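Local coordinates for protein probable acrylyl-CoA reductase AcuI (Escherichia coli, PDB 1O89) that probably catalyses the NADPH-dependent reduction of acrylyl-CoA to propanoyl-CoA as a homodimer of the zinc-containing alcohol dehydrogenase family, at residues A[147-161]-A[288-302]. Residues are numbered along the deposited sequence; the frame is centred on the assembly and turned at random.
Sequences TAGFTAMLCVMALED and SVMTPPERRAQAWQR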
loop_
_atom_site.group_PDB
_atom_site.type_symbol
_atom_site.label_atom_id
_atom_site.label_comp_id
_atom_site.label_asym_id
_atom_site.label_seq_id
_atom_site.Cartn_x
_atom_site.Cartn_y
_atom_site.Cartn_z
ATOM N N THR A 147 -18.960 2.023 13.682
ATOM C CA THR A 147 -17.750 1.447 13.137
ATOM C C THR A 147 -17.696 1.652 11.633
ATOM O O THR A 147 -16.655 2.003 11.081
ATOM C CB THR A 147 -17.723 -0.070 13.464
ATOM O OG1 THR A 147 -17.248 -0.264 14.801
ATOM C CG2 THR A 147 -16.744 -0.829 12.589
ATOM N N ALA A 148 -18.812 1.381 10.974
ATOM C CA ALA A 148 -18.925 1.525 9.520
ATOM C C ALA A 148 -18.525 2.916 9.045
ATOM O O ALA A 148 -17.717 3.046 8.135
ATOM C CB ALA A 148 -20.372 1.190 9.058
ATOM N N GLY A 149 -19.084 3.945 9.673
ATOM C CA GLY A 149 -18.790 5.322 9.320
ATOM C C GLY A 149 -17.356 5.686 9.675
ATOM O O GLY A 149 -16.661 6.329 8.895
ATOM N N PHE A 150 -16.910 5.259 10.856
ATOM C CA PHE A 150 -15.545 5.492 11.315
ATOM C C PHE A 150 -14.542 4.897 10.315
ATOM O O PHE A 150 -13.542 5.527 9.969
ATOM C CB PHE A 150 -15.373 4.889 12.713
ATOM C CG PHE A 150 -13.959 4.958 13.260
ATOM C CD1 PHE A 150 -13.406 6.160 13.665
ATOM C CD2 PHE A 150 -13.214 3.810 13.424
ATOM C CE1 PHE A 150 -12.104 6.222 14.188
ATOM C CE2 PHE A 150 -11.903 3.867 13.946
ATOM C CZ PHE A 150 -11.363 5.070 14.326
ATOM N N THR A 151 -14.831 3.684 9.845
ATOM C CA THR A 151 -13.974 2.994 8.883
ATOM C C THR A 151 -13.953 3.723 7.555
ATOM O O THR A 151 -12.905 3.882 6.951
ATOM C CB THR A 151 -14.493 1.576 8.656
ATOM O OG1 THR A 151 -14.410 0.841 9.870
ATOM C CG2 THR A 151 -13.630 0.813 7.669
ATOM N N ALA A 152 -15.137 4.125 7.082
ATOM C CA ALA A 152 -15.238 4.878 5.841
ATOM C C ALA A 152 -14.353 6.115 5.911
ATOM O O ALA A 152 -13.590 6.385 4.979
ATOM C CB ALA A 152 -16.658 5.262 5.556
ATOM N N MET A 153 -14.418 6.846 7.019
ATOM C CA MET A 153 -13.628 8.065 7.135
ATOM C C MET A 153 -12.145 7.761 7.080
ATOM O O MET A 153 -11.407 8.461 6.414
ATOM C CB MET A 153 -13.942 8.824 8.421
ATOM C CG MET A 153 -13.368 10.237 8.452
ATOM S SD MET A 153 -14.256 11.422 7.404
ATOM C CE MET A 153 -13.090 11.656 6.153
ATOM N N LEU A 154 -11.709 6.714 7.768
ATOM C CA LEU A 154 -10.304 6.333 7.734
ATOM C C LEU A 154 -9.876 5.965 6.324
ATOM O O LEU A 154 -8.728 6.191 5.953
ATOM C CB LEU A 154 -10.008 5.186 8.710
ATOM C CG LEU A 154 -10.049 5.566 10.207
ATOM C CD1 LEU A 154 -10.194 4.339 11.047
ATOM C CD2 LEU A 154 -8.778 6.296 10.630
ATOM N N CYS A 155 -10.780 5.373 5.545
ATOM C CA CYS A 155 -10.469 5.071 4.144
ATOM C C CYS A 155 -10.287 6.350 3.343
ATOM O O CYS A 155 -9.366 6.451 2.544
ATOM C CB CYS A 155 -11.539 4.205 3.497
ATOM S SG CYS A 155 -11.569 2.533 4.165
ATOM N N VAL A 156 -11.157 7.323 3.573
ATOM C CA VAL A 156 -11.100 8.589 2.848
ATOM C C VAL A 156 -9.801 9.303 3.201
ATOM O O VAL A 156 -9.104 9.820 2.324
ATOM C CB VAL A 156 -12.301 9.472 3.164
ATOM C CG1 VAL A 156 -12.082 10.897 2.672
ATOM C CG2 VAL A 156 -13.567 8.864 2.554
ATOM N N MET A 157 -9.453 9.280 4.481
ATOM C CA MET A 157 -8.214 9.902 4.947
ATOM C C MET A 157 -6.978 9.230 4.328
ATOM O O MET A 157 -5.978 9.895 4.090
ATOM C CB MET A 157 -8.136 9.837 6.474
ATOM C CG MET A 157 -9.034 10.812 7.157
ATOM S SD MET A 157 -9.462 10.377 8.831
ATOM C CE MET A 157 -7.992 10.777 9.704
ATOM N N ALA A 158 -7.050 7.917 4.099
ATOM C CA ALA A 158 -5.974 7.182 3.454
ATOM C C ALA A 158 -5.774 7.671 2.037
ATOM O O ALA A 158 -4.641 7.854 1.612
ATOM C CB ALA A 158 -6.255 5.703 3.439
ATOM N N LEU A 159 -6.875 7.873 1.313
ATOM C CA LEU A 159 -6.798 8.379 -0.051
ATOM C C LEU A 159 -6.116 9.726 -0.084
ATOM O O LEU A 159 -5.257 9.942 -0.925
ATOM C CB LEU A 159 -8.176 8.498 -0.696
ATOM C CG LEU A 159 -8.979 7.210 -0.851
ATOM C CD1 LEU A 159 -10.229 7.487 -1.624
ATOM C CD2 LEU A 159 -8.154 6.143 -1.520
ATOM N N GLU A 160 -6.500 10.614 0.835
ATOM C CA GLU A 160 -5.874 11.933 0.998
ATOM C C GLU A 160 -4.392 11.891 1.367
ATOM O O GLU A 160 -3.626 12.729 0.896
ATOM C CB GLU A 160 -6.598 12.745 2.063
ATOM C CG GLU A 160 -8.039 13.068 1.712
ATOM C CD GLU A 160 -8.813 13.697 2.855
ATOM O OE1 GLU A 160 -8.333 13.669 4.001
ATOM O OE2 GLU A 160 -9.903 14.241 2.593
ATOM N N ASP A 161 -3.982 10.933 2.202
ATOM C CA ASP A 161 -2.575 10.783 2.578
ATOM C C ASP A 161 -1.779 10.350 1.364
ATOM O O ASP A 161 -0.577 10.554 1.313
ATOM C CB ASP A 161 -2.351 9.692 3.630
ATOM C CG ASP A 161 -2.903 10.024 4.998
ATOM O OD1 ASP A 161 -3.075 11.209 5.338
ATOM O OD2 ASP A 161 -3.139 9.103 5.819
ATOM N N SER A 288 -9.847 -0.637 11.711
ATOM C CA SER A 288 -10.671 0.185 12.578
ATOM C C SER A 288 -10.599 -0.264 14.042
ATOM O O SER A 288 -10.990 0.466 14.934
ATOM C CB SER A 288 -12.130 0.122 12.109
ATOM O OG SER A 288 -12.766 -1.076 12.554
ATOM N N VAL A 289 -10.121 -1.474 14.279
ATOM C CA VAL A 289 -10.231 -2.097 15.597
ATOM C C VAL A 289 -9.262 -1.490 16.609
ATOM O O VAL A 289 -9.663 -1.174 17.738
ATOM C CB VAL A 289 -10.015 -3.628 15.503
ATOM C CG1 VAL A 289 -10.050 -4.288 16.889
ATOM C CG2 VAL A 289 -11.061 -4.245 14.557
ATOM N N MET A 290 -8.011 -1.304 16.188
ATOM C CA MET A 290 -6.928 -0.865 17.070
ATOM C C MET A 290 -6.323 0.483 16.679
ATOM O O MET A 290 -5.174 0.768 17.016
ATOM C CB MET A 290 -5.804 -1.903 17.068
ATOM C CG MET A 290 -6.240 -3.314 17.417
ATOM S SD MET A 290 -6.996 -3.402 19.056
ATOM C CE MET A 290 -5.550 -3.674 20.110
ATOM N N THR A 291 -7.065 1.323 15.970
ATOM C CA THR A 291 -6.445 2.556 15.481
ATOM C C THR A 291 -6.056 3.469 16.669
ATOM O O THR A 291 -6.821 3.598 17.622
ATOM C CB THR A 291 -7.280 3.261 14.334
ATOM O OG1 THR A 291 -7.465 4.655 14.596
ATOM C CG2 THR A 291 -8.652 2.684 14.160
ATOM N N PRO A 292 -4.836 4.019 16.665
ATOM C CA PRO A 292 -4.354 4.830 17.798
ATOM C C PRO A 292 -5.262 6.015 18.130
ATOM O O PRO A 292 -5.916 6.513 17.227
ATOM C CB PRO A 292 -2.961 5.325 17.338
ATOM C CG PRO A 292 -2.537 4.393 16.257
ATOM C CD PRO A 292 -3.808 3.887 15.610
ATOM N N PRO A 293 -5.304 6.450 19.393
ATOM C CA PRO A 293 -6.213 7.529 19.830
ATOM C C PRO A 293 -6.157 8.833 19.012
ATOM O O PRO A 293 -7.200 9.450 18.818
ATOM C CB PRO A 293 -5.783 7.809 21.285
ATOM C CG PRO A 293 -5.010 6.624 21.728
ATOM C CD PRO A 293 -4.500 5.912 20.509
ATOM N N GLU A 294 -4.975 9.248 18.568
ATOM C CA GLU A 294 -4.820 10.517 17.853
ATOM C C GLU A 294 -5.547 10.445 16.508
ATOM O O GLU A 294 -6.441 11.239 16.237
ATOM C CB GLU A 294 -3.334 10.853 17.658
ATOM C CG GLU A 294 -3.086 12.223 17.038
ATOM C CD GLU A 294 -1.616 12.611 17.004
ATOM O OE1 GLU A 294 -0.988 12.709 18.087
ATOM O OE2 GLU A 294 -1.086 12.837 15.892
ATOM N N ARG A 295 -5.171 9.461 15.695
ATOM C CA ARG A 295 -5.832 9.174 14.419
ATOM C C ARG A 295 -7.352 9.015 14.575
ATOM O O ARG A 295 -8.135 9.459 13.734
ATOM C CB ARG A 295 -5.250 7.881 13.827
ATOM C CG ARG A 295 -4.779 8.001 12.397
ATOM C CD ARG A 295 -5.873 8.324 11.437
ATOM N NE ARG A 295 -5.579 7.903 10.070
ATOM C CZ ARG A 295 -4.931 8.633 9.163
ATOM N NH1 ARG A 295 -4.449 9.836 9.456
ATOM N NH2 ARG A 295 -4.758 8.158 7.948
ATOM N N ARG A 296 -7.749 8.380 15.672
ATOM C CA ARG A 296 -9.133 8.021 15.932
ATOM C C ARG A 296 -9.966 9.261 16.183
ATOM O O ARG A 296 -11.031 9.416 15.597
ATOM C CB ARG A 296 -9.184 7.099 17.157
ATOM C CG ARG A 296 -10.531 6.541 17.519
ATOM C CD ARG A 296 -10.470 5.554 18.668
ATOM N NE ARG A 296 -9.769 4.317 18.329
ATOM C CZ ARG A 296 -10.350 3.195 17.897
ATOM N NH1 ARG A 296 -11.668 3.123 17.738
ATOM N NH2 ARG A 296 -9.615 2.119 17.639
ATOM N N ALA A 297 -9.480 10.135 17.061
ATOM C CA ALA A 297 -10.148 11.403 17.360
ATOM C C ALA A 297 -10.213 12.253 16.090
ATOM O O ALA A 297 -11.235 12.869 15.797
ATOM C CB ALA A 297 -9.422 12.142 18.447
ATOM N N GLN A 298 -9.119 12.254 15.330
ATOM C CA GLN A 298 -9.062 12.993 14.086
ATOM C C GLN A 298 -10.177 12.556 13.129
ATOM O O GLN A 298 -10.799 13.389 12.484
ATOM C CB GLN A 298 -7.687 12.838 13.455
ATOM C CG GLN A 298 -7.527 13.514 12.102
ATOM C CD GLN A 298 -6.154 13.279 11.489
ATOM O OE1 GLN A 298 -5.779 13.964 10.532
ATOM N NE2 GLN A 298 -5.398 12.324 12.038
ATOM N N ALA A 299 -10.452 11.259 13.068
ATOM C CA ALA A 299 -11.454 10.737 12.154
ATOM C C ALA A 299 -12.848 11.147 12.570
ATOM O O ALA A 299 -13.691 11.405 11.705
ATOM C CB ALA A 299 -11.378 9.211 12.046
ATOM N N TRP A 300 -13.106 11.163 13.873
ATOM C CA TRP A 300 -14.425 11.536 14.359
ATOM C C TRP A 300 -14.688 13.007 14.092
ATOM O O TRP A 300 -15.812 13.374 13.780
ATOM C CB TRP A 300 -14.616 11.205 15.848
ATOM C CG TRP A 300 -14.965 9.764 16.049
ATOM C CD1 TRP A 300 -14.133 8.781 16.473
ATOM C CD2 TRP A 300 -16.225 9.137 15.777
ATOM N NE1 TRP A 300 -14.793 7.579 16.501
ATOM C CE2 TRP A 300 -16.080 7.767 16.074
ATOM C CE3 TRP A 300 -17.475 9.603 15.338
ATOM C CZ2 TRP A 300 -17.124 6.856 15.947
ATOM C CZ3 TRP A 300 -18.512 8.701 15.206
ATOM C CH2 TRP A 300 -18.332 7.335 15.513
ATOM N N GLN A 301 -13.664 13.844 14.232
ATOM C CA GLN A 301 -13.789 15.271 13.937
ATOM C C GLN A 301 -14.114 15.478 12.452
ATOM O O GLN A 301 -14.954 16.299 12.098
ATOM C CB GLN A 301 -12.489 15.997 14.285
ATOM C CG GLN A 301 -12.640 17.480 14.429
ATOM C CD GLN A 301 -11.941 18.277 13.334
ATOM O OE1 GLN A 301 -11.904 17.862 12.158
ATOM N NE2 GLN A 301 -11.408 19.443 13.712
ATOM N N ARG A 302 -13.441 14.711 11.601
ATOM C CA ARG A 302 -13.649 14.767 10.159
ATOM C C ARG A 302 -15.070 14.332 9.759
ATOM O O ARG A 302 -15.662 14.919 8.848
ATOM C CB ARG A 302 -12.603 13.902 9.440
ATOM C CG ARG A 302 -11.207 14.552 9.350
ATOM C CD ARG A 302 -11.172 15.827 8.537
ATOM N NE ARG A 302 -11.661 15.587 7.182
ATOM C CZ ARG A 302 -10.917 15.132 6.174
ATOM N NH1 ARG A 302 -9.611 14.891 6.327
ATOM N NH2 ARG A 302 -11.480 14.935 4.988
HETATM O O HOH W 1 -14.375 -1.286 15.150
HETATM O O HOH W 2 -6.436 5.734 7.412
#
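Ala299 of helix 293-302 is a knob among Phe150, Met153, Leu154 and Met157 of helix 147-161, a knobs-into-holes packing of two helices that cross nearly at right angles (99°). Helix 147-161 packs on the parallel, Rossmann-type nucleotide-binding sheet of this dehydrogenase; helix 293-302, lying across it, also touches strand 103-107. Met157 returns the fit, entering the hole bounded by Arg295, Gln298, Ala299 and Arg302.

From its CB outward, Phe150 first approaches Trp300 CZ2; Phe150 CD1 lies 3.5 Å from Trp300 NE1, and the Phe150 ring and the five-membered ring of Trp300, nearly parallel (18°), are slid so far that they barely overlap. On the other branch CD2 meets Ser288 CB, while Phe150 CE2 has the methyl CG2 of Thr291 at 3.5 Å, close to the ring plane. CE1 touches Ala299 CB, and Phe150 CZ ends 3.6 Å from Arg296 CG. With CG anti to the backbone N (chi1 175°), the ring is carried toward helix 293-302. The guanidinium of Arg296, laid with one face toward Phe150, is held by NE and NH2 both bonding to Thr291 O.

Charge pairs close the far end. Arg295 NH2 reaches Asp161 OD2 at 2.8 Å, close to the guanidinium plane, and also donates to a water bound to Leu154 O, while Met157 CE lies over one guanidinium face. A leucine in place of Arg295 would probably leave the Asp161 carboxylate without this mate and the water without its link between the helices.

Ser288, an NADP-binding residue, sets its CB 3.3 Å from Thr151 OG1, next to the NADP-binding Val180. Arg302, also paired with Asp306, grips Glu160 end-on: NH1 to OE1 at 2.9 Å and NH2 to OE2 at 3.0 Å, both on syn lone pairs.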